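Local atomic coordinates of TRAP dicarboxylate transporter-DctP subunit (PDB entry 4NHB), a protein that binds sn-glycerol-3-phosphate in the periplasm and probably delivers it, as a TRAP solute-binding protein, to a membrane transporter. Residues Gly149-Tyr154 with Gly209-Ala214. Numbering follows the deposited sequence.
Sequences GFRHFY and GDSPLA. With G3P (sn-glycerol-3-phosphate), chain P.
Arg-151 and Asp-210 meet across two antiparallel strands of the mixed sheet in the periplasmic binding protein fold of a TRAP solute receptor, and they illustrate how a ligand-binding arginine is set in place by its second shell. Backbone bonds set the register: His-152 and Ser-211 form one hydrogen-bonded pair, Tyr-154 and Gly-209 another, and between them lies the non-hydrogen-bonded pair Phe-153 and Asp-210.

The polar side-chain contacts build on this frame. Bent at its third torsion (chi3 73°), Arg-151 meets Asp-210 through two nitrogens. Arg-151 NE forms a salt bridge with Asp-210 OD2 at 2.9 Å, arriving from above the carboxylate plane, while Arg-151 NH1 donates to Asp-210 O at 2.7 Å within the carbonyl plane. The Pro-212 CD atom lies over one guanidinium face. Held in this way, Arg-151 NH2 donates to the ester oxygen O1P of sn-glycerol-3-phosphate at 2.9 Å and NH1 to its O3P; Lys-37 and Arg-171 also bond the ligand. The negative charge of Asp-210, whose OD2 also bonds His-233, would be expected to stabilise the arginine's positive one.

Nonpolar packing flanks this site. Gly-209 CA sits over the face of the Tyr-154 ring, 3.7 Å from its centroid, and Asp-210 CB makes an off-centre CH-pi contact with Phe-153. Leu-213 CD1 touches His-152 CD2 at 3.6 Å where the helix starts.

Water completes the junction. One molecule joins Phe-150 O to Leu-213 N; a second bonds Tyr-154 OH and donates to Asp-210 O and, at 2.7 Å, to Ser-211 OG.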
loop_
_atom_site.group_PDB
_atom_site.type_symbol
_atom_site.label_atom_id
_atom_site.label_comp_id
_atom_site.label_asym_id
_atom_site.label_seq_id
_atom_site.Cartn_x
_atom_site.Cartn_y
_atom_site.Cartn_z
ATOM N N GLY A 149 -2.708 5.676 -2.286
ATOM C CA GLY A 149 -3.885 6.236 -2.900
ATOM C C GLY A 149 -5.016 5.251 -3.067
ATOM O O GLY A 149 -4.808 4.044 -3.058
ATOM N N PHE A 150 -6.230 5.782 -3.234
ATOM C CA PHE A 150 -7.382 4.985 -3.521
ATOM C C PHE A 150 -7.267 4.245 -4.855
ATOM O O PHE A 150 -6.729 4.777 -5.816
ATOM C CB PHE A 150 -8.644 5.863 -3.514
ATOM C CG PHE A 150 -9.115 6.222 -2.107
ATOM C CD1 PHE A 150 -9.864 5.317 -1.349
ATOM C CD2 PHE A 150 -8.776 7.445 -1.553
ATOM C CE1 PHE A 150 -10.294 5.646 -0.046
ATOM C CE2 PHE A 150 -9.197 7.783 -0.247
ATOM C CZ PHE A 150 -9.951 6.890 0.496
ATOM N N ARG A 151 -7.786 3.013 -4.886
ATOM C CA ARG A 151 -7.686 2.184 -6.108
ATOM C C ARG A 151 -8.856 2.483 -7.037
ATOM O O ARG A 151 -10.000 2.552 -6.587
ATOM C CB ARG A 151 -7.668 0.685 -5.772
ATOM C CG ARG A 151 -6.593 0.287 -4.712
ATOM C CD ARG A 151 -6.418 -1.231 -4.583
ATOM N NE ARG A 151 -5.727 -1.811 -5.731
ATOM C CZ ARG A 151 -4.493 -2.309 -5.719
ATOM N NH1 ARG A 151 -3.959 -2.768 -6.833
ATOM N NH2 ARG A 151 -3.776 -2.358 -4.609
ATOM N N HIS A 152 -8.545 2.648 -8.320
ATOM C CA HIS A 152 -9.517 2.899 -9.382
ATOM C C HIS A 152 -9.306 1.872 -10.491
ATOM O O HIS A 152 -8.164 1.430 -10.721
ATOM C CB HIS A 152 -9.318 4.309 -9.938
ATOM C CG HIS A 152 -9.400 5.364 -8.885
ATOM N ND1 HIS A 152 -10.492 5.479 -8.057
ATOM C CD2 HIS A 152 -8.520 6.315 -8.485
ATOM C CE1 HIS A 152 -10.302 6.482 -7.219
ATOM N NE2 HIS A 152 -9.104 7.000 -7.446
ATOM N N PHE A 153 -10.385 1.503 -11.174
ATOM C CA PHE A 153 -10.287 0.512 -12.249
ATOM C C PHE A 153 -9.622 1.086 -13.486
ATOM O O PHE A 153 -9.795 2.255 -13.805
ATOM C CB PHE A 153 -11.669 -0.058 -12.603
ATOM C CG PHE A 153 -12.232 -0.905 -11.533
ATOM C CD1 PHE A 153 -11.796 -2.193 -11.372
ATOM C CD2 PHE A 153 -13.167 -0.393 -10.644
ATOM C CE1 PHE A 153 -12.287 -2.989 -10.358
ATOM C CE2 PHE A 153 -13.654 -1.164 -9.629
ATOM C CZ PHE A 153 -13.220 -2.477 -9.489
ATOM N N TYR A 154 -8.823 0.254 -14.149
ATOM C CA TYR A 154 -8.319 0.545 -15.474
ATOM C C TYR A 154 -8.663 -0.666 -16.380
ATOM O O TYR A 154 -8.581 -1.808 -15.929
ATOM C CB TYR A 154 -6.797 0.801 -15.466
ATOM C CG TYR A 154 -5.958 -0.327 -14.885
ATOM C CD1 TYR A 154 -5.501 -1.354 -15.693
ATOM C CD2 TYR A 154 -5.614 -0.366 -13.518
ATOM C CE1 TYR A 154 -4.764 -2.364 -15.196
ATOM C CE2 TYR A 154 -4.866 -1.374 -13.018
ATOM C CZ TYR A 154 -4.437 -2.391 -13.856
ATOM O OH TYR A 154 -3.666 -3.436 -13.408
ATOM N N GLY A 209 -7.406 -4.056 -14.466
ATOM C CA GLY A 209 -7.129 -4.250 -13.050
ATOM C C GLY A 209 -7.604 -3.040 -12.270
ATOM O O GLY A 209 -8.375 -2.273 -12.786
ATOM N N ASP A 210 -7.167 -2.859 -11.015
ATOM C CA ASP A 210 -7.419 -1.595 -10.336
ATOM C C ASP A 210 -6.152 -1.273 -9.529
ATOM O O ASP A 210 -5.562 -2.165 -8.913
ATOM C CB ASP A 210 -8.618 -1.672 -9.391
ATOM C CG ASP A 210 -8.457 -2.730 -8.333
ATOM O OD1 ASP A 210 -8.656 -3.925 -8.664
ATOM O OD2 ASP A 210 -8.157 -2.416 -7.162
ATOM N N SER A 211 -5.775 -0.003 -9.568
ATOM C CA SER A 211 -4.558 0.494 -8.924
ATOM C C SER A 211 -4.765 1.909 -8.452
ATOM O O SER A 211 -5.645 2.620 -8.944
ATOM C CB SER A 211 -3.398 0.486 -9.897
ATOM O OG SER A 211 -2.861 -0.813 -10.096
ATOM N N PRO A 212 -3.918 2.354 -7.503
ATOM C CA PRO A 212 -3.872 3.793 -7.246
ATOM C C PRO A 212 -3.485 4.571 -8.517
ATOM O O PRO A 212 -2.777 4.024 -9.384
ATOM C CB PRO A 212 -2.743 3.932 -6.200
ATOM C CG PRO A 212 -2.640 2.595 -5.552
ATOM C CD PRO A 212 -2.987 1.589 -6.649
ATOM N N LEU A 213 -3.892 5.831 -8.610
ATOM C CA LEU A 213 -3.546 6.623 -9.779
ATOM C C LEU A 213 -2.059 6.786 -9.924
ATOM O O LEU A 213 -1.561 6.847 -11.043
ATOM C CB LEU A 213 -4.209 7.997 -9.736
ATOM C CG LEU A 213 -5.715 7.961 -10.065
ATOM C CD1 LEU A 213 -6.473 9.121 -9.443
ATOM C CD2 LEU A 213 -5.949 7.924 -11.568
ATOM N N ALA A 214 -1.334 6.813 -8.816
ATOM C CA ALA A 214 0.107 6.948 -8.894
ATOM C C ALA A 214 0.704 5.815 -9.743
ATOM O O ALA A 214 1.619 6.021 -10.526
ATOM C CB ALA A 214 0.740 6.951 -7.474
HETATM O O1 G3P P . -0.643 -3.006 0.006
HETATM C C1 G3P P . -0.879 -3.990 -0.957
HETATM C C2 G3P P . -0.695 -3.404 -2.363
HETATM O O2 G3P P . 0.609 -2.903 -2.484
HETATM C C3 G3P P . -0.934 -4.503 -3.410
HETATM O O1P G3P P . -1.353 -3.914 -4.599
HETATM O O4P G3P P . 0.680 -2.696 -5.154
HETATM O O2P G3P P . 0.392 -5.073 -6.015
HETATM O O3P G3P P . -0.943 -3.221 -7.017
HETATM P P G3P P . -0.232 -3.722 -5.763
HETATM O O HOH W 1 -5.653 6.951 -6.676
HETATM O O HOH W 2 -3.459 -3.390 -10.612
#